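Local coordinates for ADP-dependent (S)-NAD(P)H-hydrate dehydratase (Streptococcus mutans, PDB 3BGK), which probably catalyses the ADP-dependent dehydration of the S-form of hydrated NAD(P)H, a repair reaction that restores the damaged cofactor, at residues A[225-228]-A[233-236]; A[235-240]-A[274-279]; A[220-225]-A[251-256]. All blocks are in the same frame, centred on the assembly; numbering follows the deposited sequence.

Contact 1 (A[225-228]-A[233-236]); sequences QTKI and KIGH
I228 and G235 face each other as an antiparallel hydrogen-bonded pair, and both of their backbone bonds are well formed. I228 N donates to G235 O over 3.1 Å, while G235 N returns a bond of 2.9 Å to I228 O. Two CA-H...O contacts reinforce the pairing: K227 CA lies 3.3 Å from G235 O, and I234 CA is equally near I228 O.

On the face that carries K227 and H236, the lysine chain runs obliquely past the imidazole. Its CG is turned anti to the carbonyl carbon (chi1 -58°), and the chain stays extended until a final bend at chi4, -56°, turns the amine to the ring. K227 NZ thus arrives at the ring edge, in the imidazole plane, 3.2 Å from H236 CD2. The aliphatic part also touches, with K227 CD 3.6 Å from H236 CD2. A long, flexible lysine suits this partly exposed face, since its methylenes pack along the imidazole while the amine reaches the ring edge.

On the face that carries I228, its CD1 comes within 3.6 Å of G235 O; G235, with no side chain, probably lets it lie close over the strand. The branched I228 is directed into the interior, where it meets F269 of helix 268-287 and I218 of strand 218-221. T226, a predicted AMP residue just before the strand, rests on V276 and V220. The two segments form the hairpin of strands 227-230 and 233-237, held between strand 218-221, through the backbone pairing of K227 with A221, and the short strand 36-37, through H236 and I37.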
loop_
_atom_site.group_PDB
_atom_site.type_symbol
_atom_site.label_atom_id
_atom_site.label_comp_id
_atom_site.label_asym_id
_atom_site.label_seq_id
_atom_site.Cartn_x
_atom_site.Cartn_y
_atom_site.Cartn_z
ATOM N N GLN A 225 -10.002 31.006 5.498
ATOM C CA GLN A 225 -10.662 30.706 6.769
ATOM C C GLN A 225 -12.074 30.191 6.523
ATOM O O GLN A 225 -12.987 30.959 6.211
ATOM C CB GLN A 225 -10.660 31.911 7.720
ATOM C CG GLN A 225 -9.618 31.815 8.837
ATOM N N THR A 226 -12.228 28.876 6.650
ATOM C CA THR A 226 -13.524 28.212 6.511
ATOM C C THR A 226 -14.505 28.717 7.573
ATOM O O THR A 226 -14.134 28.901 8.734
ATOM C CB THR A 226 -13.378 26.673 6.619
ATOM O OG1 THR A 226 -12.320 26.227 5.760
ATOM C CG2 THR A 226 -14.668 25.971 6.225
ATOM N N LYS A 227 -15.743 28.962 7.150
ATOM C CA LYS A 227 -16.814 29.378 8.049
ATOM C C LYS A 227 -17.986 28.436 7.881
ATOM O O LYS A 227 -18.214 27.913 6.790
ATOM C CB LYS A 227 -17.271 30.808 7.749
ATOM C CG LYS A 227 -16.176 31.854 7.837
ATOM C CD LYS A 227 -16.727 33.244 7.595
ATOM C CE LYS A 227 -15.625 34.204 7.178
ATOM N NZ LYS A 227 -14.512 34.247 8.176
ATOM N N ILE A 228 -18.728 28.232 8.966
ATOM C CA ILE A 228 -19.889 27.347 8.962
ATOM C C ILE A 228 -21.177 28.166 9.135
ATOM O O ILE A 228 -21.336 28.908 10.105
ATOM C CB ILE A 228 -19.781 26.226 10.044
ATOM C CG1 ILE A 228 -18.381 25.606 10.069
ATOM C CG2 ILE A 228 -20.788 25.125 9.791
ATOM C CD1 ILE A 228 -17.392 26.314 10.995
ATOM N N LYS A 233 -26.642 31.700 12.085
ATOM C CA LYS A 233 -25.418 31.344 12.803
ATOM C C LYS A 233 -24.215 31.329 11.864
ATOM O O LYS A 233 -24.287 30.798 10.754
ATOM C CB LYS A 233 -25.562 29.979 13.486
ATOM C CG LYS A 233 -26.712 29.885 14.488
ATOM C CD LYS A 233 -26.615 28.629 15.354
ATOM C CE LYS A 233 -27.336 27.435 14.732
ATOM N NZ LYS A 233 -27.306 26.237 15.639
ATOM N N ILE A 234 -23.116 31.932 12.311
ATOM C CA ILE A 234 -21.850 31.854 11.593
ATOM C C ILE A 234 -20.746 31.453 12.565
ATOM O O ILE A 234 -20.524 32.118 13.574
ATOM C CB ILE A 234 -21.480 33.181 10.880
ATOM C CG1 ILE A 234 -22.652 33.696 10.032
ATOM C CG2 ILE A 234 -20.226 32.996 10.009
ATOM C CD1 ILE A 234 -22.569 35.178 9.684
ATOM N N GLY A 235 -20.066 30.354 12.253
ATOM C CA GLY A 235 -18.958 29.869 13.065
ATOM C C GLY A 235 -17.631 30.139 12.393
ATOM O O GLY A 235 -17.480 29.894 11.201
ATOM N N HIS A 236 -16.673 30.661 13.152
ATOM C CA HIS A 236 -15.332 30.932 12.633
ATOM C C HIS A 236 -14.317 30.021 13.320
ATOM O O HIS A 236 -14.361 29.846 14.534
ATOM C CB HIS A 236 -14.931 32.405 12.858
ATOM C CG HIS A 236 -15.886 33.403 12.272
ATOM N ND1 HIS A 236 -16.930 33.949 12.990
ATOM C CD2 HIS A 236 -15.945 33.967 11.040
ATOM C CE1 HIS A 236 -17.594 34.798 12.227
ATOM N NE2 HIS A 236 -17.020 34.826 11.037
#

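Contact 2 (A[235-240]-A[274-279]); sequences GHIQVG and AAVFLH
Where strand 233-237 of the central sheet runs out into the loop that follows, I237 and V239 pack on one flank of helix 268-287, a strand-to-helix contact within the three-layer alpha/beta sandwich. No hydrogen bond crosses it; the joint is made of apolar side chains. I237 CG2 sits 4.0 Å from F277 CA and 4.2 Å from F277 CB, near the plane of the phenyl ring at its edge. The same methyl is 4.4 Å from V276 CG1, a looser approach, so one beta-branched residue spans two successive helix positions.

The branched I237 thus offers its CG2 methyl to the helix backbone from the sheet layer, V239 supplies two methyls from the loop, and the helix answers with an aromatic ring long enough to reach that loop. With chi1 at 169°, the phenyl of F277 points away from the backbone N and runs along the flank to V239. The valine and phenylalanine side chains cross at about a right angle: V239 CG2 lies 3.7 Å from both F277 CD1 and F277 CE1, and V239 CG1 is 3.8 Å from F277 CE1. Both methyls meet the CD1-CE1 side of the phenylalanine.

The phenyl ring also meets Y281 one turn further on and I37 of strand 36-37. Just past V239, the backbone N of G240 is hydrogen-bonded to D284 of the same helix.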
loop_
_atom_site.group_PDB
_atom_site.type_symbol
_atom_site.label_atom_id
_atom_site.label_comp_id
_atom_site.label_asym_id
_atom_site.label_seq_id
_atom_site.Cartn_x
_atom_site.Cartn_y
_atom_site.Cartn_z
ATOM N N GLY A 235 -20.066 30.354 12.253
ATOM C CA GLY A 235 -18.958 29.869 13.065
ATOM C C GLY A 235 -17.631 30.139 12.393
ATOM O O GLY A 235 -17.480 29.894 11.201
ATOM N N HIS A 236 -16.673 30.661 13.152
ATOM C CA HIS A 236 -15.332 30.932 12.633
ATOM C C HIS A 236 -14.317 30.021 13.320
ATOM O O HIS A 236 -14.361 29.846 14.534
ATOM C CB HIS A 236 -14.931 32.405 12.858
ATOM C CG HIS A 236 -15.886 33.403 12.272
ATOM N ND1 HIS A 236 -16.930 33.949 12.990
ATOM C CD2 HIS A 236 -15.945 33.967 11.040
ATOM C CE1 HIS A 236 -17.594 34.798 12.227
ATOM N NE2 HIS A 236 -17.020 34.826 11.037
ATOM N N ILE A 237 -13.405 29.444 12.546
ATOM C CA ILE A 237 -12.267 28.728 13.131
ATOM C C ILE A 237 -11.015 29.604 13.091
ATOM O O ILE A 237 -10.732 30.229 12.066
ATOM C CB ILE A 237 -11.992 27.366 12.439
ATOM C CG1 ILE A 237 -11.874 27.537 10.917
ATOM C CG2 ILE A 237 -13.074 26.363 12.803
ATOM C CD1 ILE A 237 -10.954 26.537 10.248
ATOM N N GLN A 238 -10.283 29.668 14.204
ATOM C CA GLN A 238 -9.027 30.429 14.239
ATOM C C GLN A 238 -7.825 29.561 13.856
ATOM O O GLN A 238 -6.844 30.068 13.299
ATOM C CB GLN A 238 -8.790 31.113 15.597
ATOM C CG GLN A 238 -9.851 32.149 16.042
ATOM C CD GLN A 238 -10.018 33.363 15.108
ATOM O OE1 GLN A 238 -11.032 34.070 15.177
ATOM N NE2 GLN A 238 -9.029 33.608 14.242
ATOM N N VAL A 239 -7.913 28.263 14.158
ATOM C CA VAL A 239 -6.912 27.263 13.751
ATOM C C VAL A 239 -6.831 27.125 12.227
ATOM O O VAL A 239 -7.766 27.490 11.507
ATOM C CB VAL A 239 -7.187 25.859 14.380
ATOM C CG1 VAL A 239 -6.984 25.883 15.889
ATOM C CG2 VAL A 239 -8.578 25.372 14.041
ATOM N N GLY A 240 -5.709 26.596 11.747
ATOM C CA GLY A 240 -5.487 26.443 10.312
ATOM C C GLY A 240 -4.306 27.257 9.825
ATOM O O GLY A 240 -3.954 28.270 10.424
ATOM N N ALA A 274 -17.610 21.114 14.760
ATOM C CA ALA A 274 -16.553 20.349 15.427
ATOM C C ALA A 274 -15.662 19.602 14.415
ATOM O O ALA A 274 -14.432 19.695 14.477
ATOM C CB ALA A 274 -17.146 19.393 16.449
ATOM N N ALA A 275 -16.281 18.892 13.474
ATOM C CA ALA A 275 -15.548 18.214 12.413
ATOM C C ALA A 275 -14.610 19.191 11.699
ATOM O O ALA A 275 -13.423 18.897 11.507
ATOM C CB ALA A 275 -16.510 17.571 11.428
ATOM N N VAL A 276 -15.137 20.360 11.337
ATOM C CA VAL A 276 -14.360 21.402 10.674
ATOM C C VAL A 276 -13.214 21.901 11.553
ATOM O O VAL A 276 -12.100 22.104 11.056
ATOM C CB VAL A 276 -15.249 22.577 10.208
ATOM C CG1 VAL A 276 -14.406 23.713 9.602
ATOM C CG2 VAL A 276 -16.269 22.089 9.194
ATOM N N PHE A 277 -13.470 22.078 12.849
ATOM C CA PHE A 277 -12.415 22.529 13.761
ATOM C C PHE A 277 -11.284 21.510 13.856
ATOM O O PHE A 277 -10.112 21.870 13.743
ATOM C CB PHE A 277 -12.948 22.840 15.167
ATOM C CG PHE A 277 -11.853 23.060 16.195
ATOM C CD1 PHE A 277 -11.226 24.300 16.315
ATOM C CD2 PHE A 277 -11.429 22.019 17.021
ATOM C CE1 PHE A 277 -10.207 24.499 17.247
ATOM C CE2 PHE A 277 -10.410 22.213 17.953
ATOM C CZ PHE A 277 -9.800 23.455 18.063
ATOM N N LEU A 278 -11.640 20.247 14.071
ATOM C CA LEU A 278 -10.652 19.205 14.313
ATOM C C LEU A 278 -9.723 18.968 13.121
ATOM O O LEU A 278 -8.525 18.769 13.286
ATOM C CB LEU A 278 -11.342 17.906 14.744
ATOM C CG LEU A 278 -10.447 16.920 15.493
ATOM C CD1 LEU A 278 -9.912 17.539 16.768
ATOM C CD2 LEU A 278 -11.227 15.672 15.790
ATOM N N HIS A 279 -10.299 18.991 11.929
ATOM C CA HIS A 279 -9.565 18.936 10.671
ATOM C C HIS A 279 -8.371 19.908 10.689
ATOM O O HIS A 279 -7.216 19.481 10.542
ATOM C CB HIS A 279 -10.560 19.236 9.543
ATOM C CG HIS A 279 -9.946 19.406 8.190
ATOM N ND1 HIS A 279 -9.564 20.635 7.696
ATOM C CD2 HIS A 279 -9.698 18.511 7.205
ATOM C CE1 HIS A 279 -9.086 20.487 6.473
ATOM N NE2 HIS A 279 -9.166 19.209 6.149
#

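Contact 3 (A[220-225]-A[251-256]); sequences VAKSHQ and DTLAGM. With PO4 (phosphate ion), chain B.
Apolar contacts come from V220, K222 and L253. V220 CG1 and K222 CD each approach L253 CD2 at 4.3 Å, so a single leucine methyl from the helix meets the end of the strand and the CD methylene of the lysine. A chi1 of -178° points the L253 side chain toward the strand, and chi2 (52°) sets CD2 there.

No hydrogen bond joins the two segments, and the polar end of K222 finds its partners elsewhere. K222 NZ ends 4.5 Å from D251 N, but its salt bridge is to D161, with a weak hydrogen bond to G250 O. K222 NZ and D251 OD1 are 5.8 Å apart, too far for a direct ion pair. A long lysine suits this place because its chain can pack on L253 while its amine travels on to D161.

A phosphate ion, probably from the crystallisation liquor, sits at the start of the helix. D251 N donates to its O3 over 3.3 Å, and G248 N, G250 N and H186 NE2 also bond to the ion. Backbone N-H groups at a helix N terminus are a classic anion site. Here it adjoins the predicted AMP residues K222 and G250 and the predicted NADPHX residue D251, consistent with the nucleotide pocket of this family.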
loop_
_atom_site.group_PDB
_atom_site.type_symbol
_atom_site.label_atom_id
_atom_site.label_comp_id
_atom_site.label_asym_id
_atom_site.label_seq_id
_atom_site.Cartn_x
_atom_site.Cartn_y
_atom_site.Cartn_z
ATOM N N VAL A 220 -20.768 24.812 4.687
ATOM C CA VAL A 220 -19.384 24.870 5.107
ATOM C C VAL A 220 -18.634 25.582 3.990
ATOM O O VAL A 220 -18.355 24.994 2.947
ATOM C CB VAL A 220 -18.796 23.458 5.364
ATOM C CG1 VAL A 220 -17.361 23.550 5.847
ATOM C CG2 VAL A 220 -19.640 22.693 6.372
ATOM N N ALA A 221 -18.336 26.859 4.203
ATOM C CA ALA A 221 -17.693 27.671 3.177
ATOM C C ALA A 221 -16.179 27.472 3.182
ATOM O O ALA A 221 -15.433 28.301 3.709
ATOM C CB ALA A 221 -18.062 29.150 3.345
ATOM N N LYS A 222 -15.735 26.361 2.594
ATOM C CA LYS A 222 -14.303 26.078 2.476
ATOM C C LYS A 222 -13.560 27.205 1.754
ATOM O O LYS A 222 -13.901 27.593 0.626
ATOM C CB LYS A 222 -14.018 24.691 1.869
ATOM C CG LYS A 222 -15.238 23.892 1.434
ATOM C CD LYS A 222 -15.004 22.386 1.549
ATOM C CE LYS A 222 -14.374 21.788 0.293
ATOM N NZ LYS A 222 -14.484 20.292 0.310
ATOM N N SER A 223 -12.548 27.729 2.441
ATOM C CA SER A 223 -11.905 28.980 2.084
ATOM C C SER A 223 -10.510 29.008 2.702
ATOM O O SER A 223 -9.984 27.963 3.113
ATOM C CB SER A 223 -12.746 30.149 2.619
ATOM O OG SER A 223 -12.317 31.396 2.099
ATOM N N HIS A 224 -9.910 30.203 2.738
ATOM C CA HIS A 224 -8.704 30.460 3.522
ATOM C C HIS A 224 -9.079 30.198 4.977
ATOM O O HIS A 224 -8.555 29.276 5.602
ATOM N N GLN A 225 -10.002 31.006 5.498
ATOM C CA GLN A 225 -10.662 30.706 6.769
ATOM C C GLN A 225 -12.074 30.191 6.523
ATOM O O GLN A 225 -12.987 30.959 6.211
ATOM C CB GLN A 225 -10.660 31.911 7.720
ATOM C CG GLN A 225 -9.618 31.815 8.837
ATOM N N ASP A 251 -11.379 17.069 0.395
ATOM C CA ASP A 251 -11.909 15.710 0.400
ATOM C C ASP A 251 -11.843 15.127 1.811
ATOM O O ASP A 251 -12.828 14.572 2.309
ATOM C CB ASP A 251 -11.157 14.825 -0.598
ATOM C CG ASP A 251 -11.082 15.437 -1.984
ATOM O OD1 ASP A 251 -12.142 15.786 -2.547
ATOM O OD2 ASP A 251 -9.959 15.565 -2.521
ATOM N N THR A 252 -10.689 15.287 2.452
ATOM C CA THR A 252 -10.487 14.891 3.843
ATOM C C THR A 252 -11.489 15.563 4.780
ATOM O O THR A 252 -12.028 14.914 5.675
ATOM C CB THR A 252 -9.054 15.210 4.297
ATOM O OG1 THR A 252 -8.131 14.608 3.386
ATOM C CG2 THR A 252 -8.793 14.674 5.705
ATOM N N LEU A 253 -11.750 16.851 4.567
ATOM C CA LEU A 253 -12.744 17.571 5.365
ATOM C C LEU A 253 -14.145 16.990 5.183
ATOM O O LEU A 253 -14.866 16.785 6.165
ATOM C CB LEU A 253 -12.740 19.064 5.031
ATOM C CG LEU A 253 -13.718 19.932 5.834
ATOM C CD1 LEU A 253 -13.557 19.719 7.345
ATOM C CD2 LEU A 253 -13.596 21.410 5.474
ATOM N N ALA A 254 -14.517 16.731 3.928
ATOM C CA ALA A 254 -15.799 16.123 3.585
ATOM C C ALA A 254 -15.989 14.767 4.275
ATOM O O ALA A 254 -17.068 14.473 4.793
ATOM C CB ALA A 254 -15.909 15.967 2.079
ATOM N N GLY A 255 -14.930 13.958 4.281
ATOM C CA GLY A 255 -14.943 12.659 4.945
ATOM C C GLY A 255 -15.120 12.779 6.447
ATOM O O GLY A 255 -15.894 12.038 7.045
HETATM N N MSE A 256 -14.415 13.723 7.057
HETATM C CA MSE A 256 -14.536 13.952 8.494
HETATM C C MSE A 256 -15.927 14.408 8.920
HETATM O O MSE A 256 -16.496 13.836 9.853
HETATM C CB MSE A 256 -13.482 14.934 8.982
HETATM C CG MSE A 256 -12.100 14.337 9.003
HETATM SE SE MSE A 256 -10.792 15.562 9.718
HETATM C CE MSE A 256 -11.461 15.680 11.552
HETATM P P PO4 B . -9.176 19.816 -2.503
HETATM O O1 PO4 B . -7.849 19.638 -3.209
HETATM O O2 PO4 B . -10.139 20.455 -3.481
HETATM O O3 PO4 B . -9.735 18.473 -2.084
HETATM O O4 PO4 B . -9.012 20.692 -1.275
#

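In the fold
Following the chain, strand 218-221 leads into the segment 220-225, the first half of contact 3. Q225 is shared with contact 1, which closes the shortest loop, the turn between strands 227-230 and 233-237. Contact 3 closes the loop from strand 218-221 to helix 249-263, and apart from the shared Q225, contact 1 lies within it. The shared G235 and H236 then open contact 2, whose loop runs past helix 249-263 to helix 268-287. Contact 3 crosses contact 2, since 220-225 precedes 235-240 while 251-256 lies between 235-240 and 274-279. Together they tie the sheet to two successive helices, and H279 packs against L253 and M256 where those helices meet.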